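Local coordinates for protein nicotinate-nucleotide--dimethylbenzimidazole phosphoribosyltransferase (PDB 1WX1) that probably transfers the phosphoribosyl group of nicotinate mononucleotide to 5,6-dimethylbenzimidazole, giving alpha-ribazole 5'-phosphate for cobalamin biosynthesis, at residues A123-G128 against T168-A173; T175-G180 against R207-L212. All blocks are in the same frame, centred on the assembly; numbering follows the deposited sequence.

Interaction 1. Residues A123-G128 against T168-A173. With NA (sodium ion), chain C.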
loop_
_atom_site.group_PDB
_atom_site.type_symbol
_atom_site.label_atom_id
_atom_site.label_comp_id
_atom_site.label_asym_id
_atom_site.label_seq_id
_atom_site.Cartn_x
_atom_site.Cartn_y
_atom_site.Cartn_z
ATOM N N ALA A 123 34.612 12.503 -4.188
ATOM C CA ALA A 123 35.234 13.371 -5.181
ATOM C C ALA A 123 34.217 13.366 -6.331
ATOM O O ALA A 123 33.270 12.581 -6.307
ATOM C CB ALA A 123 36.569 12.777 -5.644
ATOM N N ASN A 124 34.409 14.234 -7.322
ATOM C CA ASN A 124 33.506 14.325 -8.472
ATOM C C ASN A 124 33.651 13.076 -9.345
ATOM O O ASN A 124 34.662 12.906 -10.022
ATOM C CB ASN A 124 33.851 15.568 -9.301
ATOM C CG ASN A 124 32.832 15.853 -10.388
ATOM O OD1 ASN A 124 32.064 14.978 -10.788
ATOM N ND2 ASN A 124 32.832 17.085 -10.883
ATOM N N LEU A 125 32.633 12.221 -9.344
ATOM C CA LEU A 125 32.680 10.975 -10.112
ATOM C C LEU A 125 32.796 11.162 -11.625
ATOM O O LEU A 125 33.164 10.232 -12.345
ATOM C CB LEU A 125 31.443 10.117 -9.789
ATOM C CG LEU A 125 30.073 10.616 -10.261
ATOM C CD1 LEU A 125 29.824 10.146 -11.690
ATOM C CD2 LEU A 125 28.983 10.064 -9.344
ATOM N N ALA A 126 32.473 12.355 -12.115
ATOM C CA ALA A 126 32.562 12.621 -13.545
ATOM C C ALA A 126 33.989 12.950 -13.972
ATOM O O ALA A 126 34.310 12.919 -15.166
ATOM C CB ALA A 126 31.634 13.778 -13.927
ATOM N N GLN A 127 34.845 13.250 -13.000
ATOM C CA GLN A 127 36.224 13.635 -13.296
ATOM C C GLN A 127 37.281 12.667 -12.778
ATOM O O GLN A 127 38.455 12.788 -13.122
ATOM C CB GLN A 127 36.498 15.028 -12.723
ATOM C CG GLN A 127 35.475 16.079 -13.146
ATOM C CD GLN A 127 35.487 16.348 -14.640
ATOM O OE1 GLN A 127 36.445 16.009 -15.338
ATOM N NE2 GLN A 127 34.421 16.948 -15.139
ATOM N N GLY A 128 36.872 11.718 -11.943
ATOM C CA GLY A 128 37.822 10.763 -11.400
ATOM C C GLY A 128 37.136 9.843 -10.409
ATOM O O GLY A 128 35.933 9.976 -10.192
ATOM N N THR A 168 21.399 10.578 -7.223
ATOM C CA THR A 168 20.726 9.847 -8.292
ATOM C C THR A 168 21.702 9.697 -9.463
ATOM O O THR A 168 21.577 8.787 -10.275
ATOM C CB THR A 168 19.431 10.555 -8.763
ATOM O OG1 THR A 168 19.756 11.804 -9.377
ATOM C CG2 THR A 168 18.508 10.804 -7.580
ATOM N N THR A 169 22.686 10.587 -9.544
ATOM C CA THR A 169 23.674 10.490 -10.605
ATOM C C THR A 169 24.638 9.367 -10.239
ATOM O O THR A 169 24.976 8.533 -11.080
ATOM C CB THR A 169 24.443 11.819 -10.791
ATOM O OG1 THR A 169 23.530 12.829 -11.232
ATOM C CG2 THR A 169 25.537 11.667 -11.840
ATOM N N ALA A 170 25.068 9.335 -8.979
ATOM C CA ALA A 170 25.969 8.284 -8.513
ATOM C C ALA A 170 25.246 6.935 -8.610
ATOM O O ALA A 170 25.857 5.923 -8.950
ATOM C CB ALA A 170 26.394 8.545 -7.062
ATOM N N ALA A 171 23.950 6.930 -8.307
ATOM C CA ALA A 171 23.163 5.699 -8.374
ATOM C C ALA A 171 23.060 5.221 -9.825
ATOM O O ALA A 171 23.111 4.020 -10.093
ATOM C CB ALA A 171 21.774 5.929 -7.796
ATOM N N ALA A 172 22.916 6.165 -10.754
ATOM C CA ALA A 172 22.818 5.827 -12.170
ATOM C C ALA A 172 24.131 5.227 -12.661
ATOM O O ALA A 172 24.135 4.247 -13.413
ATOM C CB ALA A 172 22.469 7.070 -12.986
ATOM N N ALA A 173 25.245 5.811 -12.228
ATOM C CA ALA A 173 26.559 5.333 -12.630
ATOM C C ALA A 173 26.807 3.925 -12.103
ATOM O O ALA A 173 27.244 3.035 -12.847
ATOM C CB ALA A 173 27.642 6.282 -12.120
HETATM NA NA NA C . 40.337 14.379 -12.948
HETATM O O HOH W 1 40.970 13.237 -15.373
HETATM O O HOH W 2 41.557 12.152 -12.015
HETATM O O HOH W 3 39.507 15.030 -10.503
#

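Interaction 2. Residues T175-G180 against R207-L212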
loop_
_atom_site.group_PDB
_atom_site.type_symbol
_atom_site.label_atom_id
_atom_site.label_comp_id
_atom_site.label_asym_id
_atom_site.label_seq_id
_atom_site.Cartn_x
_atom_site.Cartn_y
_atom_site.Cartn_z
ATOM N N THR A 175 24.570 1.764 -11.106
ATOM C CA THR A 175 23.629 0.830 -11.711
ATOM C C THR A 175 24.098 0.441 -13.111
ATOM O O THR A 175 24.130 -0.740 -13.461
ATOM C CB THR A 175 22.224 1.438 -11.785
ATOM O OG1 THR A 175 21.744 1.689 -10.457
ATOM C CG2 THR A 175 21.263 0.487 -12.496
ATOM N N ALA A 176 24.468 1.439 -13.908
ATOM C CA ALA A 176 24.941 1.187 -15.264
ATOM C C ALA A 176 26.173 0.283 -15.247
ATOM O O ALA A 176 26.272 -0.662 -16.034
ATOM C CB ALA A 176 25.263 2.513 -15.963
ATOM N N ALA A 177 27.100 0.559 -14.337
ATOM C CA ALA A 177 28.322 -0.224 -14.232
ATOM C C ALA A 177 28.066 -1.682 -13.842
ATOM O O ALA A 177 28.617 -2.601 -14.451
ATOM C CB ALA A 177 29.276 0.429 -13.234
ATOM N N LEU A 178 27.228 -1.891 -12.830
ATOM C CA LEU A 178 26.915 -3.240 -12.366
ATOM C C LEU A 178 26.064 -4.043 -13.343
ATOM O O LEU A 178 26.235 -5.253 -13.463
ATOM C CB LEU A 178 26.190 -3.184 -11.018
ATOM C CG LEU A 178 26.938 -2.523 -9.861
ATOM C CD1 LEU A 178 26.085 -2.589 -8.598
ATOM C CD2 LEU A 178 28.259 -3.228 -9.644
ATOM N N LEU A 179 25.142 -3.376 -14.028
ATOM C CA LEU A 179 24.261 -4.059 -14.968
ATOM C C LEU A 179 24.713 -3.958 -16.423
ATOM O O LEU A 179 24.124 -4.588 -17.302
ATOM C CB LEU A 179 22.843 -3.511 -14.843
ATOM C CG LEU A 179 22.206 -3.589 -13.454
ATOM C CD1 LEU A 179 20.784 -3.088 -13.541
ATOM C CD2 LEU A 179 22.231 -5.020 -12.932
ATOM N N GLY A 180 25.751 -3.167 -16.674
ATOM C CA GLY A 180 26.249 -3.009 -18.030
ATOM C C GLY A 180 25.281 -2.265 -18.929
ATOM O O GLY A 180 25.177 -2.555 -20.120
ATOM N N ARG A 207 31.310 9.335 -18.400
ATOM C CA ARG A 207 32.698 9.568 -18.013
ATOM C C ARG A 207 33.139 8.544 -16.978
ATOM O O ARG A 207 34.224 7.972 -17.077
ATOM C CB ARG A 207 32.861 10.976 -17.431
ATOM C CG ARG A 207 32.316 12.082 -18.312
ATOM C CD ARG A 207 33.395 12.814 -19.076
ATOM N NE ARG A 207 34.219 13.637 -18.196
ATOM C CZ ARG A 207 35.095 14.538 -18.627
ATOM N NH1 ARG A 207 35.259 14.734 -19.928
ATOM N NH2 ARG A 207 35.813 15.235 -17.759
ATOM N N ALA A 208 32.292 8.317 -15.980
ATOM C CA ALA A 208 32.604 7.365 -14.920
ATOM C C ALA A 208 32.796 5.956 -15.472
ATOM O O ALA A 208 33.743 5.261 -15.106
ATOM C CB ALA A 208 31.490 7.373 -13.871
ATOM N N LEU A 209 31.894 5.536 -16.351
ATOM C CA LEU A 209 31.974 4.204 -16.938
ATOM C C LEU A 209 33.273 4.047 -17.721
ATOM O O LEU A 209 33.908 2.998 -17.682
ATOM C CB LEU A 209 30.774 3.958 -17.860
ATOM C CG LEU A 209 29.400 3.918 -17.179
ATOM C CD1 LEU A 209 28.313 3.783 -18.231
ATOM C CD2 LEU A 209 29.340 2.752 -16.194
ATOM N N ALA A 210 33.669 5.109 -18.415
ATOM C CA ALA A 210 34.895 5.091 -19.207
ATOM C C ALA A 210 36.137 4.773 -18.375
ATOM O O ALA A 210 37.133 4.287 -18.909
ATOM C CB ALA A 210 35.073 6.427 -19.923
ATOM N N ARG A 211 36.091 5.038 -17.073
ATOM C CA ARG A 211 37.250 4.757 -16.234
ATOM C C ARG A 211 37.349 3.284 -15.842
ATOM O O ARG A 211 38.388 2.831 -15.373
ATOM C CB ARG A 211 37.231 5.619 -14.965
ATOM C CG ARG A 211 37.425 7.118 -15.203
ATOM C CD ARG A 211 37.788 7.832 -13.897
ATOM N NE ARG A 211 36.765 7.662 -12.866
ATOM C CZ ARG A 211 35.596 8.299 -12.850
ATOM N NH1 ARG A 211 35.295 9.166 -13.809
ATOM N NH2 ARG A 211 34.714 8.054 -11.883
ATOM N N LEU A 212 36.268 2.539 -16.042
ATOM C CA LEU A 212 36.238 1.123 -15.691
ATOM C C LEU A 212 37.014 0.231 -16.665
ATOM O O LEU A 212 37.184 0.575 -17.831
ATOM C CB LEU A 212 34.786 0.650 -15.602
ATOM C CG LEU A 212 33.936 1.393 -14.565
ATOM C CD1 LEU A 212 32.493 0.926 -14.635
ATOM C CD2 LEU A 212 34.515 1.152 -13.184
#

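Interaction 1. Residues A123-G128 against T168-A173
Leu125, in an irregular loop, faces Ala170 on a helix with their CA atoms 7.4 Å apart, the nearest backbone approach between 123-128 and 168-173. One side chain does nearly all the work on the loop side. Leu125 CD2 rests against the backbone of the helix as well as a side chain, lying 3.6 Å from Ala170 CA and 3.8 Å from Ala170 CB. Its other methyl, CD1, reaches down the helix to Ala173 CB at 4.5 Å, a looser touch one turn further on. With chi1 at 69°, CG sits between the backbone N and the carbonyl carbon, and from this uncommon setting the branch spreads its two methyls along the helix. The contact is wholly apolar and buried, 123 Å² in all, and the small alanines let the leucine come close to the helix backbone.

The turn that presents Leu125 is shaped by bonds within the loop and held from outside it. Gln127 N donates to Asn124 O at 3.0 Å, and the backbone angles of Leu125 and Ala126 fit a type I beta turn. Asn124 OD1 also accepts from Ala126 N at 3.0 Å, with the donor 40° out of the carbonyl plane. Glu61 OE2 receives both Asn124 ND2 and Gln127 NE2, while Gln127 O binds the sodium ion at 2.5 Å, beside three waters. The arrangement is an Asx turn laid over a type I turn, by which the loop between strand 113-115 and helix 133-152 packs a leucine onto helix 167-179.

Interaction 2. Residues T175-G180 against R207-L212
Apolar packing alone joins Leu209 and Leu212 to Ala176 and Ala177, burying 135 Å² between the segments; the backbones come nearest at Ala177 and Leu209, whose CA atoms are 6.3 Å apart. Leu209 uses both branches. Its CD2 lies over the backbone of helix 167-179, 3.6 Å from Ala177 N, and also meets Ala177 CB at 3.8 Å. The other branch, CD1, touches Ala176 CB at 4.0 Å, which places the forked end of the leucine across two successive alanines. CG stands beside the backbone N, opposite the carbonyl carbon (chi1 -65°), and the extended chain beyond carries the fork across to the facing helix. Leu212 adds a single methyl: its CD1 meets Ala177 CB at 3.5 Å, and with Leu209 CD2 it closes a compact triangle of three methyl groups. The alanines' short side chains permit this close approach.

Main-chain bonds set the spacing of the two leucines. Leu212 N donates to Leu209 O at 2.9 Å and Arg211 N to Ala208 O at 3.1 Å; these i to i+3 bonds turn the chain tightly enough to bring Leu212 round to the same alanine that Leu209 touches.

Among charged groups, the guanidinium of Arg211 has Ala208 O 4.2 Å above its plane, over its centre, and its NE forms a salt bridge with Glu224 OE1. Helix 218-225 flanks the packing, with Val221 on Ala177 and Val225 on Leu212, while Val186 of helix 183-186 touches Ala176; on its other side, helix 167-179 lays Leu178 and Leu179 on Leu259 of helix 252-264.

Overall arrangement
Helix 167-179 serves both contacts: interaction 1 uses its first half and interaction 2 its second, with centres about 10 Å apart. The circuit is completed by the remaining two segments, which bond to each other. Arg211 NH2 of interaction 2 lies 2.7 Å from Leu125 O of interaction 1, and Arg207 NE lies 3.1 Å from Ala126 O, both probable hydrogen bonds. Leu125 additionally packs on Ala208, so the loop leans on helix 167-179 and helix 195-210 together. The sodium ion belongs to the loop of interaction 1. Both contacts lie away from Glu304, the predicted proton acceptor, and are structural packing.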